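Local coordinates for protein dTDP-4-dehydrorhamnose reductase (Sulfolobus tokodaii, PDB 2GGS) that binds NADPH and probably uses it to reduce dTDP-4-dehydrorhamnose to dTDP-rhamnose, at residues P58-N63 and D99-H104; E86-I91 and T139-D144; V174-G179 and G229-V234. All coordinates share one frame; numbering follows the deposited sequence.

Contact 1 of 3, residues P58-N63 and D99-H104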
loop_
_atom_site.group_PDB
_atom_site.type_symbol
_atom_site.label_atom_id
_atom_site.label_comp_id
_atom_site.label_asym_id
_atom_site.label_seq_id
_atom_site.Cartn_x
_atom_site.Cartn_y
_atom_site.Cartn_z
ATOM N N PRO A 58 -2.974 -13.072 17.334
ATOM C CA PRO A 58 -1.869 -12.102 17.124
ATOM C C PRO A 58 -1.886 -10.959 18.120
ATOM O O PRO A 58 -2.960 -10.462 18.457
ATOM C CB PRO A 58 -2.114 -11.613 15.684
ATOM C CG PRO A 58 -3.640 -11.762 15.493
ATOM C CD PRO A 58 -3.903 -13.119 16.197
ATOM N N ASP A 59 -0.714 -10.533 18.582
ATOM C CA ASP A 59 -0.606 -9.340 19.423
ATOM C C ASP A 59 -0.872 -8.135 18.546
ATOM O O ASP A 59 -1.419 -7.123 18.992
ATOM C CB ASP A 59 0.796 -9.219 20.019
ATOM C CG ASP A 59 1.131 -10.363 20.957
ATOM O OD1 ASP A 59 0.390 -10.601 21.928
ATOM O OD2 ASP A 59 2.146 -11.026 20.737
ATOM N N VAL A 60 -0.459 -8.281 17.284
ATOM C CA VAL A 60 -0.466 -7.215 16.297
ATOM C C VAL A 60 -1.044 -7.759 14.968
ATOM O O VAL A 60 -0.741 -8.877 14.553
ATOM C CB VAL A 60 0.966 -6.640 16.084
ATOM C CG1 VAL A 60 0.991 -5.644 14.931
ATOM C CG2 VAL A 60 1.448 -5.982 17.384
ATOM N N ILE A 61 -1.904 -6.976 14.323
ATOM C CA ILE A 61 -2.372 -7.353 13.007
ATOM C C ILE A 61 -1.950 -6.211 12.072
ATOM O O ILE A 61 -2.337 -5.088 12.313
ATOM C CB ILE A 61 -3.912 -7.503 12.954
ATOM C CG1 ILE A 61 -4.356 -8.650 13.878
ATOM C CG2 ILE A 61 -4.403 -7.777 11.513
ATOM C CD1 ILE A 61 -5.796 -8.542 14.265
ATOM N N ILE A 62 -1.220 -6.528 11.007
ATOM C CA ILE A 62 -0.953 -5.540 9.953
ATOM C C ILE A 62 -1.790 -5.921 8.722
ATOM O O ILE A 62 -1.546 -6.984 8.112
ATOM C CB ILE A 62 0.539 -5.489 9.579
ATOM C CG1 ILE A 62 1.422 -5.130 10.789
ATOM C CG2 ILE A 62 0.768 -4.425 8.489
ATOM C CD1 ILE A 62 2.931 -5.395 10.534
ATOM N N ASN A 63 -2.806 -5.100 8.411
ATOM C CA ASN A 63 -3.721 -5.405 7.292
ATOM C C ASN A 63 -3.213 -4.792 5.993
ATOM O O ASN A 63 -3.492 -3.602 5.716
ATOM C CB ASN A 63 -5.136 -4.898 7.568
ATOM C CG ASN A 63 -6.084 -5.305 6.464
ATOM O OD1 ASN A 63 -5.959 -6.424 5.954
ATOM N ND2 ASN A 63 -6.977 -4.399 6.040
ATOM N N ASP A 99 -8.076 -7.990 21.883
ATOM C CA ASP A 99 -7.427 -6.727 22.235
ATOM C C ASP A 99 -6.132 -6.539 21.407
ATOM O O ASP A 99 -5.116 -6.079 21.914
ATOM C CB ASP A 99 -7.154 -6.658 23.747
ATOM C CG ASP A 99 -6.729 -5.296 24.191
ATOM O OD1 ASP A 99 -7.227 -4.299 23.625
ATOM O OD2 ASP A 99 -5.895 -5.193 25.103
ATOM N N SER A 100 -6.184 -6.932 20.142
ATOM C CA SER A 100 -5.026 -6.803 19.252
ATOM C C SER A 100 -4.729 -5.345 18.900
ATOM O O SER A 100 -5.625 -4.497 18.896
ATOM C CB SER A 100 -5.271 -7.522 17.938
ATOM O OG SER A 100 -5.185 -8.916 18.091
ATOM N N TYR A 101 -3.465 -5.070 18.597
ATOM C CA TYR A 101 -3.085 -3.771 18.072
ATOM C C TYR A 101 -3.267 -3.866 16.544
ATOM O O TYR A 101 -2.616 -4.664 15.904
ATOM C CB TYR A 101 -1.643 -3.447 18.459
ATOM C CG TYR A 101 -1.013 -2.224 17.828
ATOM C CD1 TYR A 101 -1.699 -1.017 17.745
ATOM C CD2 TYR A 101 0.310 -2.261 17.394
ATOM C CE1 TYR A 101 -1.107 0.107 17.184
ATOM C CE2 TYR A 101 0.905 -1.131 16.830
ATOM C CZ TYR A 101 0.199 0.040 16.749
ATOM O OH TYR A 101 0.759 1.163 16.198
ATOM N N ILE A 102 -4.154 -3.041 16.000
ATOM C CA ILE A 102 -4.505 -3.127 14.581
ATOM C C ILE A 102 -3.796 -2.022 13.784
ATOM O O ILE A 102 -3.915 -0.836 14.117
ATOM C CB ILE A 102 -6.001 -3.001 14.404
ATOM C CG1 ILE A 102 -6.698 -4.207 15.079
ATOM C CG2 ILE A 102 -6.365 -2.879 12.892
ATOM C CD1 ILE A 102 -8.094 -4.383 14.689
ATOM N N VAL A 103 -3.044 -2.419 12.759
ATOM C CA VAL A 103 -2.352 -1.463 11.866
ATOM C C VAL A 103 -2.891 -1.670 10.460
ATOM O O VAL A 103 -2.714 -2.760 9.881
ATOM C CB VAL A 103 -0.793 -1.681 11.857
ATOM C CG1 VAL A 103 -0.117 -0.689 10.875
ATOM C CG2 VAL A 103 -0.227 -1.562 13.275
ATOM N N HIS A 104 -3.568 -0.661 9.912
ATOM C CA HIS A 104 -4.258 -0.848 8.653
ATOM C C HIS A 104 -3.543 0.006 7.588
ATOM O O HIS A 104 -3.245 1.174 7.829
ATOM C CB HIS A 104 -5.727 -0.393 8.767
ATOM C CG HIS A 104 -6.398 -0.310 7.438
ATOM N ND1 HIS A 104 -6.657 -1.441 6.686
ATOM C CD2 HIS A 104 -6.785 0.748 6.682
ATOM C CE1 HIS A 104 -7.173 -1.081 5.528
ATOM N NE2 HIS A 104 -7.287 0.240 5.505
#

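Contact 2 of 3, residues E86-I91 and T139-D144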
loop_
_atom_site.group_PDB
_atom_site.type_symbol
_atom_site.label_atom_id
_atom_site.label_comp_id
_atom_site.label_asym_id
_atom_site.label_seq_id
_atom_site.Cartn_x
_atom_site.Cartn_y
_atom_site.Cartn_z
ATOM N N GLU A 86 -15.133 -4.091 3.481
ATOM C CA GLU A 86 -15.907 -4.856 4.464
ATOM C C GLU A 86 -15.035 -5.804 5.311
ATOM O O GLU A 86 -15.311 -5.969 6.474
ATOM C CB GLU A 86 -17.031 -5.650 3.760
ATOM C CG GLU A 86 -18.148 -6.044 4.735
ATOM C CD GLU A 86 -19.401 -6.515 4.019
ATOM O OE1 GLU A 86 -19.341 -6.728 2.787
ATOM O OE2 GLU A 86 -20.424 -6.670 4.718
ATOM N N ALA A 87 -13.988 -6.392 4.734
ATOM C CA ALA A 87 -13.098 -7.301 5.473
ATOM C C ALA A 87 -12.514 -6.592 6.673
ATOM O O ALA A 87 -12.297 -7.211 7.724
ATOM C CB ALA A 87 -11.986 -7.871 4.575
ATOM N N VAL A 88 -12.257 -5.276 6.498
ATOM C CA VAL A 88 -11.665 -4.481 7.578
ATOM C C VAL A 88 -12.594 -4.455 8.788
ATOM O O VAL A 88 -12.129 -4.492 9.934
ATOM C CB VAL A 88 -11.297 -3.045 7.123
ATOM C CG1 VAL A 88 -10.620 -2.284 8.295
ATOM C CG2 VAL A 88 -10.369 -3.090 5.932
ATOM N N ARG A 89 -13.912 -4.377 8.547
ATOM C CA ARG A 89 -14.863 -4.383 9.651
ATOM C C ARG A 89 -14.672 -5.654 10.502
ATOM O O ARG A 89 -14.704 -5.640 11.756
ATOM C CB ARG A 89 -16.299 -4.297 9.140
ATOM C CG ARG A 89 -17.263 -4.184 10.332
ATOM C CD ARG A 89 -18.681 -3.804 9.916
ATOM N NE ARG A 89 -19.495 -4.970 9.604
ATOM C CZ ARG A 89 -20.202 -5.662 10.489
ATOM N NH1 ARG A 89 -20.180 -5.342 11.785
ATOM N NH2 ARG A 89 -20.907 -6.702 10.073
ATOM N N HIS A 90 -14.450 -6.755 9.819
ATOM C CA HIS A 90 -14.334 -8.025 10.501
ATOM C C HIS A 90 -12.964 -8.231 11.156
ATOM O O HIS A 90 -12.859 -8.836 12.195
ATOM C CB HIS A 90 -14.718 -9.137 9.520
ATOM C CG HIS A 90 -16.152 -9.061 9.119
ATOM N ND1 HIS A 90 -17.153 -9.573 9.917
ATOM C CD2 HIS A 90 -16.771 -8.502 8.050
ATOM C CE1 HIS A 90 -18.326 -9.358 9.340
ATOM N NE2 HIS A 90 -18.129 -8.695 8.219
ATOM N N ILE A 91 -11.913 -7.703 10.545
ATOM C CA ILE A 91 -10.623 -7.689 11.188
ATOM C C ILE A 91 -10.667 -6.896 12.506
ATOM O O ILE A 91 -10.203 -7.358 13.530
ATOM C CB ILE A 91 -9.561 -7.084 10.233
ATOM C CG1 ILE A 91 -9.333 -8.044 9.060
ATOM C CG2 ILE A 91 -8.267 -6.834 11.002
ATOM C CD1 ILE A 91 -8.399 -7.429 7.968
ATOM N N THR A 139 -12.504 3.891 7.197
ATOM C CA THR A 139 -13.593 4.294 8.067
ATOM C C THR A 139 -13.885 3.165 9.043
ATOM O O THR A 139 -14.030 3.393 10.258
ATOM C CB THR A 139 -14.802 4.727 7.232
ATOM O OG1 THR A 139 -14.380 5.755 6.306
ATOM C CG2 THR A 139 -15.947 5.257 8.109
ATOM N N PHE A 140 -13.921 1.925 8.554
ATOM C CA PHE A 140 -14.078 0.816 9.499
ATOM C C PHE A 140 -12.903 0.696 10.469
ATOM O O PHE A 140 -13.089 0.254 11.603
ATOM C CB PHE A 140 -14.204 -0.527 8.767
ATOM C CG PHE A 140 -15.503 -0.730 8.020
ATOM C CD1 PHE A 140 -16.747 -0.657 8.659
ATOM C CD2 PHE A 140 -15.462 -1.047 6.653
ATOM C CE1 PHE A 140 -17.934 -0.930 7.925
ATOM C CE2 PHE A 140 -16.644 -1.323 5.885
ATOM C CZ PHE A 140 -17.882 -1.248 6.543
ATOM N N ALA A 141 -11.699 1.041 10.003
ATOM C CA ALA A 141 -10.446 0.889 10.768
ATOM C C ALA A 141 -10.251 1.967 11.839
ATOM O O ALA A 141 -9.435 1.783 12.751
ATOM C CB ALA A 141 -9.266 0.856 9.848
ATOM N N LEU A 142 -11.014 3.054 11.743
ATOM C CA LEU A 142 -10.889 4.188 12.680
ATOM C C LEU A 142 -11.269 3.766 14.083
ATOM O O LEU A 142 -12.433 3.511 14.338
ATOM C CB LEU A 142 -11.745 5.386 12.225
ATOM C CG LEU A 142 -11.072 6.269 11.184
ATOM C CD1 LEU A 142 -12.081 7.089 10.342
ATOM C CD2 LEU A 142 -10.063 7.194 11.879
ATOM N N GLN A 143 -10.269 3.674 14.970
ATOM C CA GLN A 143 -10.490 3.226 16.342
ATOM C C GLN A 143 -9.543 3.991 17.260
ATOM O O GLN A 143 -8.440 4.359 16.843
ATOM C CB GLN A 143 -10.282 1.703 16.497
ATOM C CG GLN A 143 -11.115 0.810 15.570
ATOM C CD GLN A 143 -12.622 0.901 15.826
ATOM O OE1 GLN A 143 -13.060 1.102 16.957
ATOM N NE2 GLN A 143 -13.423 0.751 14.763
ATOM N N ASP A 144 -9.957 4.220 18.509
ATOM C CA ASP A 144 -9.102 4.965 19.440
ATOM C C ASP A 144 -7.694 4.400 19.523
ATOM O O ASP A 144 -6.725 5.167 19.579
ATOM C CB ASP A 144 -9.741 5.059 20.826
ATOM C CG ASP A 144 -10.838 6.120 20.890
ATOM O OD1 ASP A 144 -11.388 6.332 21.990
ATOM O OD2 ASP A 144 -11.135 6.758 19.849
#

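Contact 3 of 3, residues V174-G179 and G229-V234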
loop_
_atom_site.group_PDB
_atom_site.type_symbol
_atom_site.label_atom_id
_atom_site.label_comp_id
_atom_site.label_asym_id
_atom_site.label_seq_id
_atom_site.Cartn_x
_atom_site.Cartn_y
_atom_site.Cartn_z
ATOM N N VAL A 174 6.781 4.034 -23.115
ATOM C CA VAL A 174 6.101 4.231 -21.845
ATOM C C VAL A 174 5.239 5.474 -21.926
ATOM O O VAL A 174 5.714 6.557 -22.277
ATOM C CB VAL A 174 7.118 4.411 -20.664
ATOM C CG1 VAL A 174 6.409 4.969 -19.437
ATOM C CG2 VAL A 174 7.759 3.105 -20.312
ATOM N N PHE A 175 3.953 5.318 -21.622
ATOM C CA PHE A 175 3.049 6.452 -21.514
ATOM C C PHE A 175 2.895 6.888 -20.059
ATOM O O PHE A 175 2.308 6.186 -19.242
ATOM C CB PHE A 175 1.711 6.103 -22.182
ATOM C CG PHE A 175 1.859 5.826 -23.645
ATOM C CD1 PHE A 175 1.930 6.886 -24.548
ATOM C CD2 PHE A 175 2.032 4.536 -24.107
ATOM C CE1 PHE A 175 2.110 6.646 -25.900
ATOM C CE2 PHE A 175 2.217 4.282 -25.463
ATOM C CZ PHE A 175 2.264 5.342 -26.358
ATOM N N ALA A 176 3.481 8.028 -19.724
ATOM C CA ALA A 176 3.549 8.447 -18.338
ATOM C C ALA A 176 2.476 9.461 -18.056
ATOM O O ALA A 176 2.442 10.550 -18.624
ATOM C CB ALA A 176 4.962 8.997 -17.966
ATOM N N PHE A 177 1.574 9.082 -17.151
ATOM C CA PHE A 177 0.540 9.975 -16.689
ATOM C C PHE A 177 1.117 11.314 -16.228
ATOM O O PHE A 177 2.056 11.350 -15.431
ATOM C CB PHE A 177 -0.237 9.303 -15.543
ATOM C CG PHE A 177 -1.324 10.154 -14.944
ATOM C CD1 PHE A 177 -2.389 10.620 -15.730
ATOM C CD2 PHE A 177 -1.321 10.457 -13.575
ATOM C CE1 PHE A 177 -3.418 11.399 -15.176
ATOM C CE2 PHE A 177 -2.345 11.246 -12.999
ATOM C CZ PHE A 177 -3.413 11.704 -13.807
ATOM N N LYS A 178 0.542 12.402 -16.734
ATOM C CA LYS A 178 0.850 13.739 -16.225
ATOM C C LYS A 178 0.228 13.937 -14.852
ATOM O O LYS A 178 -0.955 14.275 -14.742
ATOM C CB LYS A 178 0.368 14.834 -17.191
ATOM C CG LYS A 178 0.800 16.268 -16.812
ATOM C CD LYS A 178 0.276 17.271 -17.855
ATOM C CE LYS A 178 0.311 18.702 -17.399
ATOM N NZ LYS A 178 -0.545 19.496 -18.340
ATOM N N GLY A 179 1.045 13.742 -13.818
ATOM C CA GLY A 179 0.613 13.939 -12.440
ATOM C C GLY A 179 1.691 13.452 -11.495
ATOM O O GLY A 179 2.678 12.843 -11.937
ATOM N N GLY A 229 13.894 2.831 -25.899
ATOM C CA GLY A 229 12.456 3.010 -25.735
ATOM C C GLY A 229 12.137 4.378 -25.192
ATOM O O GLY A 229 12.849 4.907 -24.342
ATOM N N GLU A 230 11.039 4.941 -25.649
ATOM C CA GLU A 230 10.729 6.329 -25.392
ATOM C C GLU A 230 9.784 6.507 -24.219
ATOM O O GLU A 230 8.942 5.647 -23.938
ATOM C CB GLU A 230 10.103 6.936 -26.641
ATOM C CG GLU A 230 9.648 8.382 -26.487
ATOM C CD GLU A 230 8.979 8.948 -27.734
ATOM O OE1 GLU A 230 8.617 8.151 -28.637
ATOM O OE2 GLU A 230 8.814 10.199 -27.790
ATOM N N VAL A 231 9.920 7.641 -23.545
ATOM C CA VAL A 231 8.928 8.031 -22.570
ATOM C C VAL A 231 8.122 9.192 -23.104
ATOM O O VAL A 231 8.668 10.267 -23.382
ATOM C CB VAL A 231 9.539 8.394 -21.183
ATOM C CG1 VAL A 231 8.415 8.702 -20.183
ATOM C CG2 VAL A 231 10.440 7.277 -20.692
ATOM N N LYS A 232 6.814 8.966 -23.219
ATOM C CA LYS A 232 5.861 10.003 -23.577
ATOM C C LYS A 232 4.903 10.269 -22.439
ATOM O O LYS A 232 4.191 9.365 -21.983
ATOM C CB LYS A 232 5.077 9.616 -24.840
ATOM C CG LYS A 232 5.900 9.605 -26.094
ATOM C CD LYS A 232 5.013 9.745 -27.323
ATOM C CE LYS A 232 5.783 9.436 -28.609
ATOM N NZ LYS A 232 4.910 8.909 -29.713
ATOM N N GLU A 233 4.896 11.510 -21.988
ATOM C CA GLU A 233 3.929 11.978 -21.013
ATOM C C GLU A 233 2.577 12.207 -21.689
ATOM O O GLU A 233 2.497 12.816 -22.764
ATOM C CB GLU A 233 4.422 13.268 -20.381
ATOM C CG GLU A 233 3.687 13.709 -19.131
ATOM C CD GLU A 233 4.368 14.893 -18.458
ATOM O OE1 GLU A 233 4.925 15.752 -19.181
ATOM O OE2 GLU A 233 4.397 14.973 -17.214
ATOM N N VAL A 234 1.513 11.745 -21.043
ATOM C CA VAL A 234 0.152 11.922 -21.576
ATOM C C VAL A 234 -0.778 12.507 -20.493
ATOM O O VAL A 234 -0.614 12.201 -19.308
ATOM C CB VAL A 234 -0.405 10.588 -22.150
ATOM C CG1 VAL A 234 0.410 10.118 -23.342
ATOM C CG2 VAL A 234 -0.422 9.490 -21.107
HETATM O O HOH W 1 4.202 12.993 -15.302
#

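Contact 1 of 3, residues P58-N63 and D99-H104
Asn63 and His104 meet where strand 60-63 ends beside the continuing strand 101-107, and Asn63 ND2 donates to His104 ND1 over 3.0 Å. The donor lies in the imidazole plane, which helps to fix the ring's rotation; with Asn63 CG anti to the backbone N (chi1 -176°), the amide runs alongside the histidine, the two planes 28° apart. The amide's other end is used too, Asn63 OD1 being hydrogen-bonded to Thr6 OG1 on strand 3-6. A leucine in place of Asn63 would probably leave His104 ND1 and the Thr6 hydroxyl without these mates and the imidazole freer to turn. At the opposite end Ser100 OG donates to Pro58 O at 2.7 Å. Between them four bonds join the backbones, among them Val103 N to Ile61 O at 2.8 Å. Packing follows: Val60 CG2 reaches the edge of the Tyr101 ring at CD2 (3.9 Å), while on the other face Ile61 CD1 rests on Ser100 CB. Helix 186-199 packs on Ile62, Tyr101 and Val103, helix 77-97 on Ile61, Asn63 and His104. With the His104 side chain about 6 Å from bound NADPH, the strands and their helical connection form the right-handed beta-alpha-beta crossover typical of the Rossmann fold.

Contact 2 of 3, residues E86-I91 and T139-D144
Glu86 and Phe140 begin a helix-to-helix contact within the layer that covers one face of the Rossmann sheet: 86-91 belongs to helix 77-97, and 139-144 holds the last turn of helix 129-141 and the loop after it. No hydrogen bond crosses the interface, so the contact rests on van der Waals packing. At Glu86 it is the backbone that is touched, CA lying 3.9 Å from Phe140 CE2. Val88 is the next to take part. Its CG1 methyl fits against Ala141 CB at 3.8 Å and also against Phe140 CB, while CG2 packs on Asn63 and His104 of the sheet. The aromatic ring of Phe140 is further packed against Tyr81 and Ala85 of helix 77-97. Beyond the end of helix 129-141, Gln143 NE2 turns back to Phe140 O at 3.2 Å. Arg89 then contributes the aliphatic part of its chain. Its CB sits over one face of the Phe140 ring, 3.8 Å from the centroid and 16° off the normal, a CH-pi contact displaced somewhat toward the rim. With CG anti to the backbone N (chi1 -175°), the chain runs on along the ring before bending at chi3, and the guanidinium plane ends 48° from that of the phenyl group. The outermost part of the arginine contact is made by Arg89 CD, 3.6 Å from Phe140 CE1.

Contact 3 of 3, residues V174-G179 and G229-V234
Strands 174-177 and 231-234 make up a small two-stranded parallel sheet in the C-terminal half of the chain, apart from the large nucleotide-binding sheet. Five backbone hydrogen bonds pass alternately between them, from Val174 N to Glu230 O at one end to Lys178 N with Val234 O at the other. The segments are twisted by 35°, and the bonds change character along the pair. Lys232 N approaches Val174 O almost straight on, whereas Val234 N stands above the carbonyl plane of Ala176, 39° out of it, although Val234 N and Ala176 O remain 2.9 Å apart. Ala176 O also receives a CA-H...O contact from Glu233 CA, 3.2 Å away.

On the face of Val174, Ala176, Val231 and Glu233 the first three are apolar. Val231 CG1 lies 4.1 Å from Ala176 CB, and helices 160-169 and 214-224 pack against this side. On the other face Val234 CG1 touches the edge of the Phe175 ring at CD1, 3.8 Å away. Val234 CG2 occupies the crowded position between backbone N and carbonyl carbon, from which it reaches Phe175 CB. Lys232 runs beside the same phenyl group and carries its amine onward, to a long salt bridge with Glu230.

Near the end of the pair Glu233 extends past Ala176 O, its CG anti to the backbone N (chi1 -167°), and crosses the aliphatic part of Lys178. A water donates to both Glu233 OE2 (2.8 Å) and Phe177 O, so the carboxylate is tied to the adjoining strand without a direct bond. Phe177 meets the ring of Trp240 outside the pair. This fits a small alpha/beta element in the C-terminal part of an extended short-chain dehydrogenase, which in relatives binds the sugar nucleotide.

Contacts 1 and 2 form one continuous block, their centres 11 Å apart, and their segments alternate along the chain: strand 60-63, helix 77-97, strand 101-107, helix 129-141. They touch, for example, where Ile91 CD1 of contact 2 packs 3.3 Å from Asn63 OD1 of contact 1, so a helix pair lies directly on the strand pair, beside the NADPH site. Contact 3 comes later in sequence, on the other side of the chain's centre. Its centre is 39 Å from that of contact 1 and 37 Å from that of contact 2, and it has its own sheet. The three thus illustrate a two-part architecture, a cofactor-binding Rossmann core and a separate, smaller alpha/beta region.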